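Local coordinates for penicillin-binding protein (PDB 3TG9) that probably binds penicillin and related beta-lactams through a serine active site, as other members of the beta-lactamase family do, at residues B[96-101]-B[260-265]; B[63-68]-B[72-77]; B[84-89]-B[136-141]; B[240-245]-B[307-312]. All blocks are in the same frame, centred on the assembly; numbering follows the deposited sequence.

Contact 1 (B[96-101]-B[260-265])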
# COMPACT_ATOMS: atom_id res chain seq x y z
N LEU B 96 1.19 27.18 18.71
CA LEU B 96 1.05 26.06 17.80
C LEU B 96 0.16 26.41 16.61
O LEU B 96 0.49 26.10 15.47
CB LEU B 96 0.49 24.85 18.56
CG LEU B 96 1.36 24.41 19.74
CD1 LEU B 96 0.59 23.55 20.73
CD2 LEU B 96 2.60 23.68 19.26
N LEU B 97 -0.95 27.10 16.89
CA LEU B 97 -1.95 27.45 15.88
C LEU B 97 -1.42 28.38 14.80
O LEU B 97 -1.94 28.41 13.67
CB LEU B 97 -3.17 28.10 16.54
CG LEU B 97 -4.14 27.21 17.29
CD1 LEU B 97 -5.00 28.03 18.23
CD2 LEU B 97 -5.01 26.44 16.30
N THR B 98 -0.41 29.17 15.15
CA THR B 98 0.13 30.17 14.25
C THR B 98 1.55 29.84 13.80
O THR B 98 2.18 30.63 13.09
CB THR B 98 0.13 31.57 14.89
OG1 THR B 98 0.86 31.53 16.12
CG2 THR B 98 -1.30 32.03 15.17
N HIS B 99 2.06 28.68 14.21
CA HIS B 99 3.40 28.26 13.81
C HIS B 99 4.47 29.17 14.39
O HIS B 99 5.43 29.50 13.70
CB HIS B 99 3.54 28.25 12.29
CG HIS B 99 2.67 27.25 11.60
ND1 HIS B 99 2.91 25.89 11.66
CD2 HIS B 99 1.57 27.41 10.82
CE1 HIS B 99 1.99 25.26 10.95
NE2 HIS B 99 1.17 26.16 10.44
N THR B 100 4.30 29.57 15.64
CA THR B 100 5.30 30.41 16.30
C THR B 100 5.81 29.76 17.58
O THR B 100 6.42 30.42 18.42
CB THR B 100 4.73 31.81 16.62
OG1 THR B 100 3.51 31.67 17.36
CG2 THR B 100 4.43 32.58 15.33
N SER B 101 5.56 28.46 17.72
CA SER B 101 5.85 27.73 18.96
C SER B 101 7.33 27.44 19.19
O SER B 101 7.76 27.27 20.34
CB SER B 101 5.10 26.40 18.97
OG SER B 101 5.75 25.46 18.12
N THR B 260 -8.32 35.69 11.90
CA THR B 260 -7.55 36.91 12.15
C THR B 260 -6.10 36.74 11.74
O THR B 260 -5.47 35.75 12.09
CB THR B 260 -7.58 37.29 13.64
OG1 THR B 260 -8.90 37.70 13.99
CG2 THR B 260 -6.62 38.44 13.92
N PRO B 261 -5.56 37.71 10.98
CA PRO B 261 -4.15 37.64 10.58
C PRO B 261 -3.26 37.89 11.79
O PRO B 261 -2.82 39.02 12.01
CB PRO B 261 -4.01 38.80 9.58
CG PRO B 261 -5.40 39.18 9.21
CD PRO B 261 -6.24 38.87 10.41
N HIS B 262 -3.01 36.83 12.56
CA HIS B 262 -2.18 36.91 13.76
C HIS B 262 -0.72 37.07 13.43
O HIS B 262 0.02 37.73 14.15
CB HIS B 262 -2.35 35.64 14.61
CG HIS B 262 -3.73 35.45 15.14
ND1 HIS B 262 -4.60 34.51 14.63
CD2 HIS B 262 -4.39 36.06 16.15
CE1 HIS B 262 -5.74 34.56 15.29
NE2 HIS B 262 -5.64 35.50 16.22
N VAL B 263 -0.29 36.44 12.34
CA VAL B 263 1.12 36.48 11.96
C VAL B 263 1.22 37.06 10.56
O VAL B 263 0.38 36.78 9.71
CB VAL B 263 1.75 35.07 11.95
CG1 VAL B 263 3.24 35.16 11.63
CG2 VAL B 263 1.53 34.37 13.27
N HIS B 264 2.24 37.88 10.34
CA HIS B 264 2.60 38.29 9.00
C HIS B 264 3.82 37.48 8.59
O HIS B 264 4.84 37.53 9.27
CB HIS B 264 2.90 39.78 8.95
CG HIS B 264 3.24 40.29 7.58
ND1 HIS B 264 3.76 41.54 7.36
CD2 HIS B 264 3.13 39.70 6.36
CE1 HIS B 264 3.95 41.71 6.06
NE2 HIS B 264 3.58 40.61 5.43
N CYS B 265 3.71 36.73 7.50
CA CYS B 265 4.81 35.87 7.06
C CYS B 265 5.76 36.59 6.10
O CYS B 265 6.97 36.62 6.31
CB CYS B 265 4.27 34.61 6.41
SG CYS B 265 2.86 33.95 7.27

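Contact 2 (B[63-68]-B[72-77])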
# COMPACT_ATOMS: atom_id res chain seq x y z
N ILE B 63 -10.03 24.44 13.56
CA ILE B 63 -11.46 24.55 13.85
C ILE B 63 -11.80 23.76 15.11
O ILE B 63 -12.51 24.25 15.99
CB ILE B 63 -12.30 24.01 12.67
CG1 ILE B 63 -12.07 24.85 11.41
CG2 ILE B 63 -13.79 23.98 13.03
CD1 ILE B 63 -12.91 24.40 10.22
N ALA B 64 -11.28 22.54 15.20
CA ALA B 64 -11.55 21.68 16.35
C ALA B 64 -11.04 22.32 17.64
O ALA B 64 -11.73 22.31 18.66
CB ALA B 64 -10.92 20.31 16.15
N ILE B 65 -9.83 22.86 17.58
CA ILE B 65 -9.20 23.47 18.75
C ILE B 65 -9.99 24.70 19.21
O ILE B 65 -10.13 24.95 20.41
CB ILE B 65 -7.76 23.88 18.47
CG1 ILE B 65 -6.84 22.66 18.53
CG2 ILE B 65 -7.30 24.94 19.48
CD1 ILE B 65 -6.68 22.09 19.93
N CYS B 66 -10.50 25.45 18.24
CA CYS B 66 -11.32 26.62 18.55
C CYS B 66 -12.64 26.21 19.19
O CYS B 66 -13.12 26.89 20.09
CB CYS B 66 -11.56 27.45 17.29
SG CYS B 66 -10.07 28.25 16.69
N GLN B 67 -13.21 25.09 18.75
CA GLN B 67 -14.47 24.61 19.32
C GLN B 67 -14.32 24.27 20.79
O GLN B 67 -15.24 24.48 21.58
CB GLN B 67 -14.99 23.39 18.58
CG GLN B 67 -15.44 23.64 17.17
CD GLN B 67 -15.89 22.36 16.50
OE1 GLN B 67 -15.42 21.28 16.85
NE2 GLN B 67 -16.81 22.47 15.55
N LEU B 68 -13.16 23.73 21.16
CA LEU B 68 -12.88 23.42 22.55
C LEU B 68 -12.75 24.70 23.35
O LEU B 68 -13.19 24.78 24.50
CB LEU B 68 -11.61 22.58 22.67
CG LEU B 68 -11.63 21.22 21.97
CD1 LEU B 68 -10.32 20.52 22.16
CD2 LEU B 68 -12.79 20.38 22.48
N GLY B 72 -15.41 26.33 26.24
CA GLY B 72 -14.89 26.62 27.56
C GLY B 72 -14.14 25.46 28.19
O GLY B 72 -14.01 25.39 29.41
N LYS B 73 -13.64 24.55 27.36
CA LYS B 73 -12.83 23.44 27.85
C LYS B 73 -11.35 23.74 27.69
O LYS B 73 -10.50 22.95 28.10
CB LYS B 73 -13.17 22.15 27.09
CG LYS B 73 -14.62 21.71 27.23
CD LYS B 73 -14.86 21.01 28.57
CE LYS B 73 -14.08 19.71 28.66
NZ LYS B 73 -14.47 18.90 29.85
N LEU B 74 -11.04 24.89 27.11
CA LEU B 74 -9.67 25.22 26.73
C LEU B 74 -9.58 26.69 26.31
O LEU B 74 -10.58 27.28 25.92
CB LEU B 74 -9.25 24.33 25.56
CG LEU B 74 -7.94 24.55 24.82
CD1 LEU B 74 -6.75 24.02 25.61
CD2 LEU B 74 -8.03 23.87 23.46
N SER B 75 -8.38 27.26 26.39
CA SER B 75 -8.16 28.64 25.96
C SER B 75 -6.87 28.78 25.13
O SER B 75 -5.99 27.92 25.20
CB SER B 75 -8.09 29.58 27.17
OG SER B 75 -6.78 29.64 27.70
N PHE B 76 -6.77 29.85 24.34
CA PHE B 76 -5.62 30.02 23.45
C PHE B 76 -4.34 30.36 24.20
O PHE B 76 -3.25 30.35 23.62
CB PHE B 76 -5.91 31.09 22.39
CG PHE B 76 -7.10 30.77 21.51
CD1 PHE B 76 -7.13 29.61 20.76
CD2 PHE B 76 -8.17 31.64 21.43
CE1 PHE B 76 -8.21 29.33 19.94
CE2 PHE B 76 -9.26 31.36 20.62
CZ PHE B 76 -9.28 30.20 19.88
N ASP B 77 -4.47 30.67 25.49
CA ASP B 77 -3.32 31.00 26.33
C ASP B 77 -2.85 29.79 27.13
O ASP B 77 -1.77 29.81 27.74
CB ASP B 77 -3.68 32.13 27.29
CG ASP B 77 -3.76 33.47 26.60
OD1 ASP B 77 -2.98 33.68 25.65
OD2 ASP B 77 -4.60 34.30 27.01

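Contact 3 (B[84-89]-B[136-141])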
# COMPACT_ATOMS: atom_id res chain seq x y z
N LEU B 84 -0.46 17.98 27.81
CA LEU B 84 0.43 16.93 27.33
C LEU B 84 1.61 16.72 28.28
O LEU B 84 2.08 17.66 28.92
CB LEU B 84 0.94 17.25 25.92
CG LEU B 84 -0.08 17.66 24.86
CD1 LEU B 84 0.58 17.74 23.49
CD2 LEU B 84 -1.25 16.71 24.84
N ASP B 85 2.09 15.47 28.37
CA ASP B 85 3.24 15.15 29.19
C ASP B 85 4.52 15.66 28.56
O ASP B 85 5.31 16.36 29.20
CB ASP B 85 3.36 13.63 29.40
CG ASP B 85 2.25 13.07 30.27
OD1 ASP B 85 1.76 13.80 31.16
OD2 ASP B 85 1.87 11.89 30.06
N ALA B 86 4.74 15.30 27.30
CA ALA B 86 5.92 15.75 26.57
C ALA B 86 6.06 17.26 26.72
O ALA B 86 5.21 18.01 26.25
CB ALA B 86 5.83 15.36 25.11
N PRO B 87 7.12 17.70 27.41
CA PRO B 87 7.34 19.11 27.73
C PRO B 87 7.86 19.91 26.55
O PRO B 87 8.79 19.47 25.87
CB PRO B 87 8.44 19.05 28.80
CG PRO B 87 9.19 17.83 28.44
CD PRO B 87 8.10 16.84 28.09
N PHE B 88 7.25 21.07 26.31
CA PHE B 88 7.79 22.06 25.40
C PHE B 88 7.63 23.42 26.07
O PHE B 88 6.63 24.11 25.86
CB PHE B 88 7.10 22.01 24.04
CG PHE B 88 7.26 20.70 23.33
CD1 PHE B 88 8.29 20.52 22.41
CD2 PHE B 88 6.41 19.64 23.59
CE1 PHE B 88 8.45 19.31 21.77
CE2 PHE B 88 6.57 18.43 22.94
CZ PHE B 88 7.59 18.27 22.03
N PRO B 89 8.61 23.77 26.92
CA PRO B 89 8.64 24.94 27.80
C PRO B 89 8.02 26.20 27.21
O PRO B 89 8.47 26.69 26.17
CB PRO B 89 10.14 25.15 28.03
CG PRO B 89 10.67 23.75 28.04
CD PRO B 89 9.82 22.95 27.06
N LEU B 136 9.37 10.95 17.02
CA LEU B 136 10.05 11.51 15.85
C LEU B 136 10.57 12.93 16.05
O LEU B 136 11.30 13.45 15.20
CB LEU B 136 9.12 11.48 14.62
CG LEU B 136 8.56 10.13 14.18
CD1 LEU B 136 7.70 10.28 12.94
CD2 LEU B 136 9.69 9.13 13.94
N PHE B 137 10.21 13.57 17.16
CA PHE B 137 10.62 14.96 17.37
C PHE B 137 10.67 15.40 18.83
O PHE B 137 11.35 16.39 19.15
CB PHE B 137 9.70 15.89 16.57
CG PHE B 137 8.28 15.94 17.08
CD1 PHE B 137 7.88 16.94 17.97
CD2 PHE B 137 7.34 15.02 16.64
CE1 PHE B 137 6.57 16.99 18.43
CE2 PHE B 137 6.02 15.07 17.10
CZ PHE B 137 5.64 16.06 17.99
N GLN B 138 9.97 14.69 19.70
CA GLN B 138 9.76 15.14 21.08
C GLN B 138 11.05 15.34 21.86
O GLN B 138 11.08 16.11 22.81
CB GLN B 138 8.82 14.19 21.83
CG GLN B 138 9.51 12.96 22.39
CD GLN B 138 8.53 11.98 23.01
OE1 GLN B 138 8.51 10.80 22.66
NE2 GLN B 138 7.71 12.46 23.94
N HIS B 139 12.11 14.64 21.47
CA HIS B 139 13.38 14.71 22.19
C HIS B 139 14.36 15.70 21.57
O HIS B 139 15.48 15.88 22.08
CB HIS B 139 14.04 13.34 22.26
CG HIS B 139 13.25 12.32 23.02
ND1 HIS B 139 12.85 12.51 24.33
CD2 HIS B 139 12.79 11.10 22.66
CE1 HIS B 139 12.17 11.46 24.74
NE2 HIS B 139 12.12 10.58 23.75
N ALA B 140 13.96 16.32 20.47
CA ALA B 140 14.83 17.27 19.80
C ALA B 140 14.70 18.65 20.46
O ALA B 140 13.68 18.96 21.07
CB ALA B 140 14.49 17.34 18.31
N PRO B 141 15.77 19.47 20.35
CA PRO B 141 15.83 20.80 20.96
C PRO B 141 14.88 21.79 20.31
O PRO B 141 14.68 21.78 19.09
CB PRO B 141 17.27 21.22 20.69
CG PRO B 141 17.67 20.42 19.49
CD PRO B 141 17.07 19.09 19.79

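Contact 4 (B[240-245]-B[307-312])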
# COMPACT_ATOMS: atom_id res chain seq x y z
N LEU B 240 -17.47 22.82 3.56
CA LEU B 240 -16.71 23.15 4.76
C LEU B 240 -16.51 24.66 4.90
O LEU B 240 -16.64 25.22 6.00
CB LEU B 240 -15.37 22.41 4.82
CG LEU B 240 -14.60 22.90 6.05
CD1 LEU B 240 -14.05 21.80 6.91
CD2 LEU B 240 -13.54 23.93 5.68
N TRP B 241 -16.19 25.32 3.80
CA TRP B 241 -16.05 26.78 3.79
C TRP B 241 -17.39 27.43 4.14
O TRP B 241 -17.46 28.34 4.97
CB TRP B 241 -15.59 27.25 2.42
CG TRP B 241 -14.13 27.06 2.12
CD1 TRP B 241 -13.58 26.27 1.15
CD2 TRP B 241 -13.03 27.70 2.79
NE1 TRP B 241 -12.20 26.36 1.18
CE2 TRP B 241 -11.84 27.24 2.17
CE3 TRP B 241 -12.93 28.61 3.85
CZ2 TRP B 241 -10.57 27.66 2.58
CZ3 TRP B 241 -11.67 29.03 4.24
CH2 TRP B 241 -10.51 28.55 3.61
N LEU B 242 -18.45 26.98 3.47
CA LEU B 242 -19.80 27.48 3.71
C LEU B 242 -20.17 27.42 5.19
O LEU B 242 -20.51 28.43 5.79
CB LEU B 242 -20.81 26.71 2.87
CG LEU B 242 -20.66 26.96 1.37
CD1 LEU B 242 -21.66 26.14 0.58
CD2 LEU B 242 -20.81 28.45 1.05
N ALA B 243 -20.08 26.23 5.78
CA ALA B 243 -20.37 26.06 7.21
C ALA B 243 -19.51 26.96 8.09
O ALA B 243 -19.98 27.49 9.10
CB ALA B 243 -20.21 24.60 7.61
N LEU B 244 -18.23 27.12 7.73
CA LEU B 244 -17.35 27.98 8.52
C LEU B 244 -17.80 29.44 8.46
O LEU B 244 -17.98 30.09 9.50
CB LEU B 244 -15.89 27.84 8.04
CG LEU B 244 -14.82 28.69 8.74
CD1 LEU B 244 -14.70 28.35 10.23
CD2 LEU B 244 -13.46 28.55 8.05
N MET B 245 -18.00 29.96 7.25
CA MET B 245 -18.36 31.36 7.06
C MET B 245 -19.78 31.69 7.52
O MET B 245 -20.11 32.86 7.69
CB MET B 245 -18.17 31.78 5.61
CG MET B 245 -16.73 31.68 5.13
SD MET B 245 -15.57 32.38 6.33
CE MET B 245 -14.00 32.03 5.52
N ASN B 307 -17.84 36.38 -2.20
CA ASN B 307 -18.27 35.16 -1.52
C ASN B 307 -18.02 33.95 -2.40
O ASN B 307 -18.84 33.05 -2.49
CB ASN B 307 -19.74 35.24 -1.11
CG ASN B 307 -19.92 35.76 0.30
OD1 ASN B 307 -20.90 35.45 0.97
ND2 ASN B 307 -18.95 36.54 0.77
N GLY B 308 -16.86 33.93 -3.06
CA GLY B 308 -16.50 32.84 -3.94
C GLY B 308 -15.83 31.71 -3.18
O GLY B 308 -15.26 31.93 -2.12
N ILE B 309 -15.94 30.50 -3.72
CA ILE B 309 -15.25 29.33 -3.18
C ILE B 309 -14.61 28.59 -4.33
O ILE B 309 -15.26 28.34 -5.35
CB ILE B 309 -16.21 28.36 -2.46
CG1 ILE B 309 -16.83 29.02 -1.22
CG2 ILE B 309 -15.49 27.09 -2.05
CD1 ILE B 309 -17.92 28.18 -0.57
N VAL B 310 -13.33 28.28 -4.19
CA VAL B 310 -12.62 27.44 -5.16
C VAL B 310 -12.03 26.22 -4.43
O VAL B 310 -11.58 26.32 -3.29
CB VAL B 310 -11.52 28.21 -5.92
CG1 VAL B 310 -10.79 27.29 -6.90
CG2 VAL B 310 -12.13 29.39 -6.66
N VAL B 311 -12.09 25.07 -5.08
CA VAL B 311 -11.51 23.86 -4.52
C VAL B 311 -10.80 23.16 -5.65
O VAL B 311 -11.41 22.87 -6.67
CB VAL B 311 -12.58 22.92 -3.94
CG1 VAL B 311 -11.93 21.70 -3.33
CG2 VAL B 311 -13.45 23.64 -2.91
N VAL B 312 -9.51 22.91 -5.49
CA VAL B 312 -8.79 22.09 -6.45
C VAL B 312 -8.17 20.88 -5.76
O VAL B 312 -7.24 21.01 -4.97
CB VAL B 312 -7.71 22.91 -7.20
CG1 VAL B 312 -7.07 22.08 -8.29
CG2 VAL B 312 -8.33 24.18 -7.80

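Contact 1 (B[96-101]-B[260-265])
T98 OG1 is a polar atom with two neighbours: it is hydrogen-bonded to H94 O, one turn back in helix 93-98, and T100 OG1 lies 2.9 Å from T98 OG1. The hydroxyls of T98 and T100 thereby face their own helix end, leaving carbon atoms to meet the other segment. This is the join between the helical part of a serine beta-lactamase-like fold and strand 263-266, an outermost strand of its antiparallel sheet. The helix closes with a Schellman motif at H99, whose positive phi (66°) swings the chain round and brings T100 beside T98, both facing the strand. V263 CG2 is the methyl that meets both threonines. It sits 3.5 Å from T98 CB and 4.0 Å from the methyl T100 CG2, and the side chains of T100 and V263 run past each other in opposite directions. With CG1 of V263 anti to its backbone N (chi1 -176°), the other methyl, CG2, is the one presented to both. H262 adds a second, smaller patch, its CB 3.8 Å from T98 CG2 where the two side chains cross at about a right angle. Threonine suits position 98 because it puts a hydroxyl on its own helix while its CB and CG2 give V263 and H262 a hydrocarbon surface. H262 and V263 both face Y271 in a classic beta bulge, which helps to explain why two consecutive residues can address the helix. H99 itself turns its ring toward Y152, probably part of the active site. The backbone shares in the packing too, T98 O lying 3.8 Å from V263 CG2.

Contact 2 (B[63-68]-B[72-77])
L68 and K73 make the one backbone hydrogen bond of this contact. K73 N gives its hydrogen to L68 O over 2.9 Å, with an N-H...O angle of 151°. It belongs to the Schellman motif that ends helix 58-70, where G72 takes a positive phi, a conformation glycine adopts readily. K73 then lets its aliphatic base rest by the carbonyl, CB lying 3.7 Å from L68 O, while its bent chain carries the ammonium away.

Apolar contacts follow. L74 has CG anti to the backbone N (chi1 172°), which directs CD2 back at the helix, 3.9 Å from L68 CB and 4.2 Å from I65 CD1. Branched hydrocarbon chains suit this buried seam.

A sulfur-aromatic contact completes the set. C66 SG approaches the edge of the F76 ring, near its plane, at 3.8 Å from F76 CZ. It stands 77° off the ring normal, and a polarisable, largely apolar sulfur suits the edge of an aromatic ring.

Around these, helix 155-168 receives I65 and L68, helix 93-98 packs on I65, L74 and F76, and helix 252-258 meets C66 and F76, so the returning loop lies among several helices of the helical region.

Contact 3 (B[84-89]-B[136-141])
F88 and F137 form the dense part of this contact. F88 CZ meets F137 CE1 obliquely at 4.0 Å, and the two side chains cross at about a right angle. The same F88 CZ also lies 3.9 Å from Q138 CA, so one ring carbon touches both a ring and the backbone. F88 has CG anti to its own carbonyl carbon (chi1 -62°), which brings the ring end closer to 136-141 than its first bond would suggest. Behind them L159 of helix 155-168 touches both phenylalanines, fitting large apolar rings for a buried place between two loops and a helix. The loops belong to the helical region of the serine beta-lactamase-like fold, and a type I beta turn from F137 to A140, closed by A140 N to F137 O at 2.9 Å, shapes the second one. Toward solvent the contact thins out, and A86 and Q138 are both partly exposed. A86 CB stands 3.6 Å from Q138 NE2, a plain van der Waals contact, and the small alanine lets the extended glutamine pass. On its own segment the glutamine is backed by H139: Q138 CG lies 3.6 Å above the H139 ring plane, over the centre of one face.

Contact 4 (B[240-245]-B[307-312])
Helix 234-245 packs against one face of the central antiparallel sheet, on strand 308-314, in the layered helix-and-sheet part of a serine beta-lactamase-like fold. I309 carries the strand side of this contact, its side chain pointing at the helix, and W241 and L242 receive it. W241 stands nearest along the backbone and covers the CG2 branch: W241 CD1 is 3.8 Å from I309 CG2, the ring approached obliquely. The other branch ends in CD1, which lies between W241 CB, 3.9 Å from I309 CD1, and the methyl end of L242. I309 reaches both partners because CG2 lies anti to the backbone N and CG1 anti to the carbonyl carbon (chi1 -65°), while an extended chi2 (172°) carries CD1 on to the leucine. There L242 CG lies 3.6 Å from I309 CD1, and the methyl L242 CD2 comes closer still, a squeeze tighter than ordinary contact and so a little doubtful in detail. A beta-branched isoleucine suits a strand facing a helix, since its two arms reach two adjacent helix residues, W241 and L242. The opposite face of strand 308-314 serves other partners, V310 and V312 pointing to helix 320-330. Just before I309 in the chain, N307 and G308 both face Y303 in a G1 beta bulge. The tryptophan spans apolar and polar needs: F302 of the adjoining strand 296-303 touches its ring, and W241 NE1 hydrogen-bonds S300 OG, which also bonds V310 O and so ties ring and strand together.

Contacts 1 and 2 are neighbours, their centres 16 Å apart, and they share one apolar patch: L97 CD1 of helix 93-98 lies 3.7 Å from F76 CD1 and 4.1 Å from I65 CG2. Contact 2 closes first along the chain. The segments of contacts 1 and 3 then alternate, as do those of contacts 1 and 4, so distant stretches of sequence are interlaced. Contacts 1 and 4 reach the same antiparallel sheet, at an outermost strand and at strand 308-314 respectively. Contact 3 lies far out in the helical region, about 35 Å between centres from contact 4, on opposite sides of the chain's centre. Contact 2 ties a loop to its helix, and contact 3 joins two loops.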